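Local coordinates for conserved hypothetical protein MTH1747 (Methanothermobacter thermautotrophicus, PDB 1I36) that is of unknown function but binds NADP through a Rossmann-type domain and resembles 3-hydroxyacid dehydrogenases in structure, at residues A[15-24]-A[138-146]. The protein carries 1 engineered substitution. Numbering follows the deposited sequence.
Sequences LASRLRSRGV and LNRYGLNIE
Arg18 reaches from helix 10-21 to the turn leading into strand 144-147 and gives the one direct hydrogen bond of the contact, NH1 to Gly142 O at 2.8 Å. The carbonyl oxygen lies at the edge of the guanidinium, near its plane, and the donor lies in the carbonyl plane, though the hydrogen bond is bent, with an N-H...O angle of 143°. Bends at chi2 and chi3 (55° and 61°) fold the arginine chain back over Gly142, which has no CB to clash with Arg18 CD, so that CD lies 3.8 Å from Gly142 CA. NH1 also forms a salt bridge with Asp122. With an alanine at this position, Gly142 O is likely to lose this donor and Asp122 this salt bridge. Arg22 NH1 also reaches the turn through a water, which donates to Arg140 O, while Gly142 CA sits over one face of the Arg22 guanidinium. Tyr141 O is buried here without a polar partner, with Arg22 CG 3.2 Å away. Helix 10-21 is the first helix of the Rossmann-type fold, following strand 2-6 and the glycine-rich turn, and a Schellman motif with Gly23 as its C-prime residue ends it. Val24, whose N closes that motif on Leu19 O, lays CG2 over one face of the Tyr141 ring, a CH-pi contact 3.7 Å from the centroid; Arg140 CB lies over the opposite face. Deeper in, Leu19 CD2 meets Leu143 CG at 3.8 Å, the two side chains crossing at about a right angle, and also touches Tyr141 CB. Leu143 CD2 packs on Leu15 CD2 (3.8 Å), and Leu15 and Leu19 both also rest on Phe5 of strand 2-6.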
ATOM      1  N   LEU A  15      29.407  -6.223 -11.755  1.00 20.58           N
ATOM      2  CA  LEU A  15      29.307  -7.659 -12.034  1.00 20.29           C
ATOM      3  C   LEU A  15      30.620  -8.240 -12.535  1.00 21.31           C
ATOM      4  O   LEU A  15      31.018  -9.309 -12.099  1.00 22.40           O
ATOM      5  CB  LEU A  15      28.217  -7.926 -13.095  1.00 18.85           C
ATOM      6  CG  LEU A  15      26.798  -7.468 -12.723  1.00 16.04           C
ATOM      7  CD1 LEU A  15      25.815  -7.743 -13.869  1.00 19.59           C
ATOM      8  CD2 LEU A  15      26.360  -8.173 -11.457  1.00 17.99           C
ATOM      9  N   ALA A  16      31.281  -7.564 -13.473  1.00 20.34           N
ATOM     10  CA  ALA A  16      32.545  -8.064 -14.001  1.00 18.04           C
ATOM     11  C   ALA A  16      33.603  -8.207 -12.900  1.00 21.16           C
ATOM     12  O   ALA A  16      34.319  -9.202 -12.847  1.00 23.25           O
ATOM     13  CB  ALA A  16      33.055  -7.164 -15.106  1.00 18.58           C
ATOM     14  N   SER A  17      33.661  -7.228 -12.005  1.00 23.52           N
ATOM     15  CA  SER A  17      34.606  -7.219 -10.906  1.00 25.38           C
ATOM     16  C   SER A  17      34.406  -8.450  -9.991  1.00 26.83           C
ATOM     17  O   SER A  17      35.388  -9.106  -9.582  1.00 27.85           O
ATOM     18  CB  SER A  17      34.427  -5.907 -10.133  1.00 28.33           C
ATOM     19  OG  SER A  17      35.350  -5.788  -9.087  1.00 35.33           O
ATOM     20  N   ARG A  18      33.147  -8.787  -9.715  1.00 23.61           N
ATOM     21  CA  ARG A  18      32.812  -9.939  -8.867  1.00 24.18           C
ATOM     22  C   ARG A  18      33.196 -11.244  -9.560  1.00 24.64           C
ATOM     23  O   ARG A  18      33.831 -12.131  -8.963  1.00 24.49           O
ATOM     24  CB  ARG A  18      31.317  -9.945  -8.530  1.00 23.02           C
ATOM     25  CG  ARG A  18      30.810 -11.168  -7.753  1.00 19.36           C
ATOM     26  CD  ARG A  18      31.599 -11.394  -6.452  1.00 23.37           C
ATOM     27  NE  ARG A  18      31.485 -10.268  -5.530  1.00 23.58           N
ATOM     28  CZ  ARG A  18      30.413 -10.029  -4.775  1.00 28.10           C
ATOM     29  NH1 ARG A  18      29.353 -10.831  -4.849  1.00 25.40           N
ATOM     30  NH2 ARG A  18      30.433  -9.049  -3.873  1.00 27.75           N
ATOM     31  N   LEU A  19      32.809 -11.363 -10.822  1.00 22.60           N
ATOM     32  CA  LEU A  19      33.113 -12.555 -11.614  1.00 22.87           C
ATOM     33  C   LEU A  19      34.628 -12.783 -11.745  1.00 23.45           C
ATOM     34  O   LEU A  19      35.118 -13.911 -11.645  1.00 23.67           O
ATOM     35  CB  LEU A  19      32.486 -12.424 -13.018  1.00 20.36           C
ATOM     36  CG  LEU A  19      30.953 -12.341 -13.107  1.00 19.78           C
ATOM     37  CD1 LEU A  19      30.534 -12.024 -14.523  1.00 18.85           C
ATOM     38  CD2 LEU A  19      30.329 -13.678 -12.678  1.00 16.64           C
ATOM     39  N   ARG A  20      35.362 -11.714 -12.017  1.00 25.18           N
ATOM     40  CA  ARG A  20      36.808 -11.804 -12.168  1.00 26.86           C
ATOM     41  C   ARG A  20      37.495 -12.302 -10.880  1.00 27.05           C
ATOM     42  O   ARG A  20      38.371 -13.156 -10.938  1.00 26.34           O
ATOM     43  CB  ARG A  20      37.371 -10.449 -12.585  1.00 30.36           C
ATOM     44  CG  ARG A  20      38.791 -10.530 -13.090  1.00 36.51           C
ATOM     45  CD  ARG A  20      39.276  -9.206 -13.663  1.00 40.82           C
ATOM     46  NE  ARG A  20      40.582  -9.370 -14.291  1.00 44.14           N
ATOM     47  CZ  ARG A  20      41.733  -9.409 -13.631  1.00 46.06           C
ATOM     48  NH1 ARG A  20      41.760  -9.277 -12.309  1.00 47.85           N
ATOM     49  NH2 ARG A  20      42.851  -9.671 -14.286  1.00 48.37           N
ATOM     50  N   SER A  21      37.051 -11.805  -9.734  1.00 25.77           N
ATOM     51  CA  SER A  21      37.606 -12.202  -8.441  1.00 26.86           C
ATOM     52  C   SER A  21      37.338 -13.682  -8.172  1.00 28.68           C
ATOM     53  O   SER A  21      38.023 -14.303  -7.361  1.00 28.15           O
ATOM     54  CB  SER A  21      37.005 -11.348  -7.321  1.00 26.43           C
ATOM     55  OG  SER A  21      35.620 -11.632  -7.129  1.00 24.54           O
ATOM     56  N   ARG A  22      36.367 -14.264  -8.878  1.00 26.29           N
ATOM     57  CA  ARG A  22      36.054 -15.677  -8.683  1.00 24.91           C
ATOM     58  C   ARG A  22      36.633 -16.553  -9.777  1.00 26.67           C
ATOM     59  O   ARG A  22      36.248 -17.718  -9.914  1.00 29.49           O
ATOM     60  CB  ARG A  22      34.555 -15.911  -8.530  1.00 24.11           C
ATOM     61  CG  ARG A  22      33.905 -15.107  -7.409  1.00 21.78           C
ATOM     62  CD  ARG A  22      34.560 -15.367  -6.064  1.00 22.95           C
ATOM     63  NE  ARG A  22      33.960 -14.526  -5.047  1.00 23.93           N
ATOM     64  CZ  ARG A  22      32.894 -14.857  -4.330  1.00 24.92           C
ATOM     65  NH1 ARG A  22      32.298 -16.034  -4.515  1.00 25.19           N
ATOM     66  NH2 ARG A  22      32.419 -14.010  -3.424  1.00 25.11           N
ATOM     67  N   GLY A  23      37.555 -15.986 -10.560  1.00 26.00           N
ATOM     68  CA  GLY A  23      38.237 -16.742 -11.605  1.00 27.26           C
ATOM     69  C   GLY A  23      37.674 -16.775 -13.010  1.00 29.54           C
ATOM     70  O   GLY A  23      38.147 -17.534 -13.862  1.00 31.21           O
ATOM     71  N   VAL A  24      36.679 -15.942 -13.284  1.00 27.75           N
ATOM     72  CA  VAL A  24      36.068 -15.929 -14.612  1.00 24.88           C
ATOM     73  C   VAL A  24      36.792 -14.934 -15.500  1.00 23.66           C
ATOM     74  O   VAL A  24      37.136 -13.856 -15.059  1.00 23.71           O
ATOM     75  CB  VAL A  24      34.563 -15.532 -14.497  1.00 25.06           C
ATOM     76  CG1 VAL A  24      33.898 -15.369 -15.876  1.00 21.51           C
ATOM     77  CG2 VAL A  24      33.845 -16.553 -13.661  1.00 24.77           C
ATOM     78  N   LEU A 138      25.990 -18.662 -13.021  1.00 17.35           N
ATOM     79  CA  LEU A 138      26.973 -17.634 -12.651  1.00 16.97           C
ATOM     80  C   LEU A 138      26.942 -17.365 -11.131  1.00 15.81           C
ATOM     81  O   LEU A 138      27.798 -16.655 -10.598  1.00 17.48           O
ATOM     82  CB  LEU A 138      26.751 -16.331 -13.441  1.00 17.25           C
ATOM     83  CG  LEU A 138      27.082 -16.461 -14.944  1.00 22.86           C
ATOM     84  CD1 LEU A 138      26.968 -15.114 -15.678  1.00 20.12           C
ATOM     85  CD2 LEU A 138      28.475 -17.020 -15.113  1.00 25.22           C
ATOM     86  N   ASN A 139      25.949 -17.915 -10.440  1.00 13.52           N
ATOM     87  CA  ASN A 139      25.912 -17.784  -8.973  1.00 15.25           C
ATOM     88  C   ASN A 139      27.164 -18.463  -8.378  1.00 17.35           C
ATOM     89  O   ASN A 139      27.663 -18.048  -7.334  1.00 16.83           O
ATOM     90  CB  ASN A 139      24.646 -18.430  -8.393  1.00 13.00           C
ATOM     91  CG  ASN A 139      23.434 -17.540  -8.521  1.00 17.56           C
ATOM     92  OD1 ASN A 139      23.550 -16.408  -8.990  1.00 15.36           O
ATOM     93  ND2 ASN A 139      22.264 -18.029  -8.067  1.00 16.75           N
ATOM     94  N   ARG A 140      27.693 -19.455  -9.086  1.00 19.52           N
ATOM     95  CA  ARG A 140      28.889 -20.185  -8.644  1.00 23.07           C
ATOM     96  C   ARG A 140      30.054 -19.232  -8.581  1.00 21.81           C
ATOM     97  O   ARG A 140      31.044 -19.504  -7.903  1.00 21.06           O
ATOM     98  CB  ARG A 140      29.264 -21.288  -9.635  1.00 26.26           C
ATOM     99  CG  ARG A 140      28.151 -22.251  -9.914  1.00 35.31           C
ATOM    100  CD  ARG A 140      28.509 -23.151 -11.080  1.00 41.57           C
ATOM    101  NE  ARG A 140      27.394 -24.040 -11.403  1.00 47.05           N
ATOM    102  CZ  ARG A 140      27.410 -24.930 -12.388  1.00 50.14           C
ATOM    103  NH1 ARG A 140      28.488 -25.050 -13.157  1.00 53.04           N
ATOM    104  NH2 ARG A 140      26.359 -25.713 -12.588  1.00 50.50           N
ATOM    105  N   TYR A 141      29.940 -18.132  -9.323  1.00 21.33           N
ATOM    106  CA  TYR A 141      31.004 -17.136  -9.376  1.00 20.47           C
ATOM    107  C   TYR A 141      30.704 -15.798  -8.683  1.00 20.86           C
ATOM    108  O   TYR A 141      31.211 -14.751  -9.085  1.00 21.21           O
ATOM    109  CB  TYR A 141      31.466 -16.937 -10.823  1.00 22.85           C
ATOM    110  CG  TYR A 141      31.877 -18.232 -11.483  1.00 27.92           C
ATOM    111  CD1 TYR A 141      33.038 -18.896 -11.095  1.00 29.05           C
ATOM    112  CD2 TYR A 141      31.082 -18.819 -12.461  1.00 29.37           C
ATOM    113  CE1 TYR A 141      33.397 -20.118 -11.663  1.00 32.21           C
ATOM    114  CE2 TYR A 141      31.432 -20.043 -13.037  1.00 33.36           C
ATOM    115  CZ  TYR A 141      32.593 -20.680 -12.629  1.00 34.26           C
ATOM    116  OH  TYR A 141      32.946 -21.881 -13.193  1.00 39.26           O
ATOM    117  N   GLY A 142      29.899 -15.848  -7.624  1.00 21.60           N
ATOM    118  CA  GLY A 142      29.624 -14.659  -6.839  1.00 21.79           C
ATOM    119  C   GLY A 142      28.386 -13.837  -7.103  1.00 19.93           C
ATOM    120  O   GLY A 142      28.205 -12.818  -6.441  1.00 19.62           O
ATOM    121  N   LEU A 143      27.541 -14.241  -8.049  1.00 18.47           N
ATOM    122  CA  LEU A 143      26.357 -13.455  -8.335  1.00 17.62           C
ATOM    123  C   LEU A 143      25.177 -13.968  -7.505  1.00 18.12           C
ATOM    124  O   LEU A 143      25.276 -15.026  -6.862  1.00 16.48           O
ATOM    125  CB  LEU A 143      26.062 -13.424  -9.858  1.00 16.74           C
ATOM    126  CG  LEU A 143      27.196 -12.807 -10.701  1.00 16.88           C
ATOM    127  CD1 LEU A 143      26.718 -12.543 -12.151  1.00 17.67           C
ATOM    128  CD2 LEU A 143      27.650 -11.496 -10.075  1.00 17.62           C
ATOM    129  N   ASN A 144      24.058 -13.248  -7.550  1.00 15.72           N
ATOM    130  CA  ASN A 144      22.888 -13.603  -6.749  1.00 16.88           C
ATOM    131  C   ASN A 144      21.666 -13.605  -7.663  1.00 17.76           C
ATOM    132  O   ASN A 144      20.796 -12.761  -7.539  1.00 16.83           O
ATOM    133  CB  ASN A 144      22.748 -12.521  -5.651  1.00 17.06           C
ATOM    134  CG  ASN A 144      21.600 -12.777  -4.695  1.00 16.28           C
ATOM    135  OD1 ASN A 144      21.017 -13.865  -4.658  1.00 16.13           O
ATOM    136  ND2 ASN A 144      21.307 -11.778  -3.873  1.00 18.84           N
ATOM    137  N   ILE A 145      21.598 -14.589  -8.558  1.00 17.22           N
ATOM    138  CA  ILE A 145      20.512 -14.685  -9.541  1.00 14.75           C
ATOM    139  C   ILE A 145      19.442 -15.679  -9.072  1.00 14.20           C
ATOM    140  O   ILE A 145      19.739 -16.666  -8.404  1.00 11.36           O
ATOM    141  CB  ILE A 145      21.090 -15.181 -10.907  1.00 16.44           C
ATOM    142  CG1 ILE A 145      22.131 -14.182 -11.437  1.00 12.88           C
ATOM    143  CG2 ILE A 145      19.939 -15.327 -11.952  1.00 15.40           C
ATOM    144  CD1 ILE A 145      23.263 -14.830 -12.331  1.00 14.24           C
ATOM    145  N   GLU A 146      18.201 -15.390  -9.424  1.00 14.24           N
ATOM    146  CA  GLU A 146      17.075 -16.240  -9.099  1.00 15.86           C
ATOM    147  C   GLU A 146      16.196 -16.258 -10.359  1.00 16.54           C
ATOM    148  O   GLU A 146      15.984 -15.220 -10.992  1.00 14.32           O
ATOM    149  CB  GLU A 146      16.303 -15.645  -7.920  1.00 16.94           C
ATOM    150  CG  GLU A 146      15.018 -16.331  -7.625  1.00 26.36           C
ATOM    151  CD  GLU A 146      14.319 -15.694  -6.441  1.00 30.37           C
ATOM    152  OE1 GLU A 146      13.786 -14.575  -6.604  1.00 31.32           O
ATOM    153  OE2 GLU A 146      14.336 -16.308  -5.350  1.00 30.13           O
TER
HETATM  154  O   HOH W   1      32.847 -18.104  -6.209  1.00 29.52           O